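Local coordinates for protein protease inhibitor SGPI-1 (PDB 2XTT) that inhibits serine proteases, being active in vitro against alpha-chymotrypsin and trypsin, at residues A[10-15]-A[25-30]. Sequence-based numbering, arbitrary orientation.
Sequences KKQDCN and WACTRM. Unlike the reference sequence in segment 25-30: Met30 (reference Lys).
With CG tucked between its backbone N and carbonyl carbon (chi1 68°) and the rest of the chain extended, Lys10 runs its methylenes across one face of the Trp25 indole. CG and CD lie against the six-membered ring, while CE sits 3.4 Å from the centroid of the five-membered ring in a CH-pi contact. NZ follows over the same face at 3.9 Å from that centroid, a cation-pi interaction. Lysine suits the place because one chain supplies both greasy length and a charge for the pi cloud; a leucine in place of Trp25 would probably leave the lysine methylenes partly uncovered and its ammonium without an aromatic face.

At the other end, Asn15 directs its amide at the 25-30 segment by setting CG beside its own N, anti to the carbonyl carbon (chi1 -75°). OD1 accepts twice, from Thr28 OG1 at 2.7 Å and from Met30 N at 2.9 Å, both donors somewhat tilted from the carbonyl plane. ND2 gives a nearly straight bond (174°) to Met30 O, almost in the amide plane. An amide suits the place because it offers an acceptor and a donor side by side, one for Met30 N and one for Met30 O, and three bonds fix its rotation.

Strand 15-19 runs between strands 9-12 and 25-28; the Lys10-Trp25 pair reaches across it, whereas Asn15, at its start, bonds to the end of 25-28 and to Met30 beyond. The guanidinium of Arg29 is held by the bound partner protein, through a hydrogen bond to its backbone and a salt bridge to an acidic side chain. This is the pacifastin fold, here the first such domain of a longer precursor: a small disulfide-braced antiparallel sheet, with an internal asparagine bracing the protease-binding loop around the Arg29-Met30 reactive bond, where methionine replaces the reference lysine.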
loop_
_atom_site.group_PDB
_atom_site.type_symbol
_atom_site.label_atom_id
_atom_site.label_comp_id
_atom_site.label_asym_id
_atom_site.label_seq_id
_atom_site.Cartn_x
_atom_site.Cartn_y
_atom_site.Cartn_z
ATOM N N LYS A 10 9.535 -12.655 -12.906
ATOM C CA LYS A 10 8.680 -13.804 -12.732
ATOM C C LYS A 10 7.402 -13.311 -12.077
ATOM O O LYS A 10 7.326 -12.178 -11.636
ATOM C CB LYS A 10 9.253 -14.935 -11.901
ATOM C CG LYS A 10 9.459 -14.618 -10.383
ATOM C CD LYS A 10 9.924 -15.796 -9.568
ATOM C CE LYS A 10 10.080 -15.569 -8.082
ATOM N NZ LYS A 10 10.494 -16.855 -7.424
ATOM N N LYS A 11 6.415 -14.195 -11.952
ATOM C CA LYS A 11 5.251 -13.984 -11.118
ATOM C C LYS A 11 5.321 -14.917 -9.904
ATOM O O LYS A 11 5.768 -16.048 -10.023
ATOM C CB LYS A 11 3.965 -14.237 -11.894
ATOM C CG LYS A 11 3.868 -13.066 -12.862
ATOM C CD LYS A 11 2.675 -13.039 -13.686
ATOM C CE LYS A 11 1.387 -12.847 -12.868
ATOM N NZ LYS A 11 0.226 -12.954 -13.854
ATOM N N GLN A 12 4.878 -14.382 -8.793
ATOM C CA GLN A 12 4.514 -15.262 -7.672
ATOM C C GLN A 12 3.036 -15.044 -7.491
ATOM O O GLN A 12 2.567 -13.998 -7.040
ATOM C CB GLN A 12 5.288 -15.024 -6.402
ATOM C CG GLN A 12 6.707 -15.482 -6.577
ATOM C CD GLN A 12 7.401 -15.536 -5.258
ATOM O OE1 GLN A 12 7.409 -14.599 -4.497
ATOM N NE2 GLN A 12 8.044 -16.644 -5.010
ATOM N N ASP A 13 2.356 -16.062 -7.916
ATOM C CA ASP A 13 0.874 -15.980 -7.984
ATOM C C ASP A 13 0.572 -14.824 -8.892
ATOM O O ASP A 13 1.009 -14.781 -10.014
ATOM C CB ASP A 13 0.220 -16.042 -6.620
ATOM C CG ASP A 13 -1.256 -16.354 -6.686
ATOM O OD1 ASP A 13 -1.900 -16.464 -7.772
ATOM O OD2 ASP A 13 -1.837 -16.407 -5.577
ATOM N N CYS A 14 -0.174 -13.837 -8.420
ATOM C CA CYS A 14 -0.543 -12.721 -9.247
ATOM C C CYS A 14 0.368 -11.503 -9.131
ATOM O O CYS A 14 0.144 -10.505 -9.836
ATOM C CB CYS A 14 -1.992 -12.315 -8.935
ATOM S SG CYS A 14 -2.250 -11.389 -7.413
ATOM N N ASN A 15 1.396 -11.554 -8.274
ATOM C CA ASN A 15 2.321 -10.424 -8.178
ATOM C C ASN A 15 3.486 -10.582 -9.128
ATOM O O ASN A 15 4.049 -11.683 -9.264
ATOM C CB ASN A 15 2.901 -10.306 -6.759
ATOM C CG ASN A 15 1.833 -9.740 -5.809
ATOM O OD1 ASN A 15 1.493 -8.549 -5.966
ATOM N ND2 ASN A 15 1.306 -10.524 -4.932
ATOM N N TRP A 25 15.024 -11.479 -5.586
ATOM C CA TRP A 25 13.727 -11.105 -6.120
ATOM C C TRP A 25 13.110 -10.001 -5.254
ATOM O O TRP A 25 13.206 -10.018 -4.014
ATOM C CB TRP A 25 12.747 -12.279 -6.105
ATOM C CG TRP A 25 13.005 -13.330 -7.120
ATOM C CD1 TRP A 25 13.377 -14.606 -6.872
ATOM C CD2 TRP A 25 12.893 -13.182 -8.540
ATOM N NE1 TRP A 25 13.485 -15.269 -8.114
ATOM C CE2 TRP A 25 13.201 -14.402 -9.151
ATOM C CE3 TRP A 25 12.538 -12.110 -9.374
ATOM C CZ2 TRP A 25 13.188 -14.587 -10.548
ATOM C CZ3 TRP A 25 12.512 -12.275 -10.744
ATOM C CH2 TRP A 25 12.837 -13.518 -11.364
ATOM N N ALA A 26 12.359 -9.154 -5.892
ATOM C CA ALA A 26 11.459 -8.220 -5.204
ATOM C C ALA A 26 10.127 -8.250 -5.943
ATOM O O ALA A 26 10.102 -8.251 -7.180
ATOM C CB ALA A 26 11.974 -6.836 -5.152
ATOM N N CYS A 27 9.053 -8.242 -5.224
ATOM C CA CYS A 27 7.697 -8.410 -5.762
ATOM C C CYS A 27 6.769 -7.321 -5.196
ATOM O O CYS A 27 6.913 -6.860 -4.071
ATOM C CB CYS A 27 7.131 -9.785 -5.408
ATOM S SG CYS A 27 8.176 -11.227 -5.818
ATOM N N THR A 28 5.724 -7.060 -5.961
ATOM C CA THR A 28 4.632 -6.257 -5.476
ATOM C C THR A 28 3.865 -7.009 -4.419
ATOM O O THR A 28 4.006 -8.218 -4.234
ATOM C CB THR A 28 3.681 -5.840 -6.627
ATOM O OG1 THR A 28 3.225 -6.982 -7.326
ATOM C CG2 THR A 28 4.407 -4.937 -7.607
ATOM N N ARG A 29 2.982 -6.282 -3.695
ATOM C CA ARG A 29 2.363 -6.728 -2.491
ATOM C C ARG A 29 0.812 -6.824 -2.547
ATOM O O ARG A 29 0.133 -6.578 -1.559
ATOM C CB ARG A 29 2.861 -5.913 -1.297
ATOM C CG ARG A 29 4.317 -6.315 -0.928
ATOM C CD ARG A 29 4.964 -5.419 0.112
ATOM N NE ARG A 29 6.249 -6.023 0.470
ATOM C CZ ARG A 29 6.999 -5.624 1.493
ATOM N NH1 ARG A 29 6.679 -4.546 2.192
ATOM N NH2 ARG A 29 8.112 -6.308 1.806
ATOM N N MET A 30 0.259 -7.209 -3.700
ATOM C CA MET A 30 -1.190 -7.402 -3.786
ATOM C C MET A 30 -1.647 -8.754 -3.326
ATOM O O MET A 30 -0.884 -9.720 -3.259
ATOM C CB MET A 30 -1.516 -7.536 -5.283
ATOM C CG MET A 30 -1.239 -6.324 -6.082
ATOM S SD MET A 30 -1.915 -6.479 -7.716
ATOM C CE MET A 30 -1.163 -7.784 -8.568
#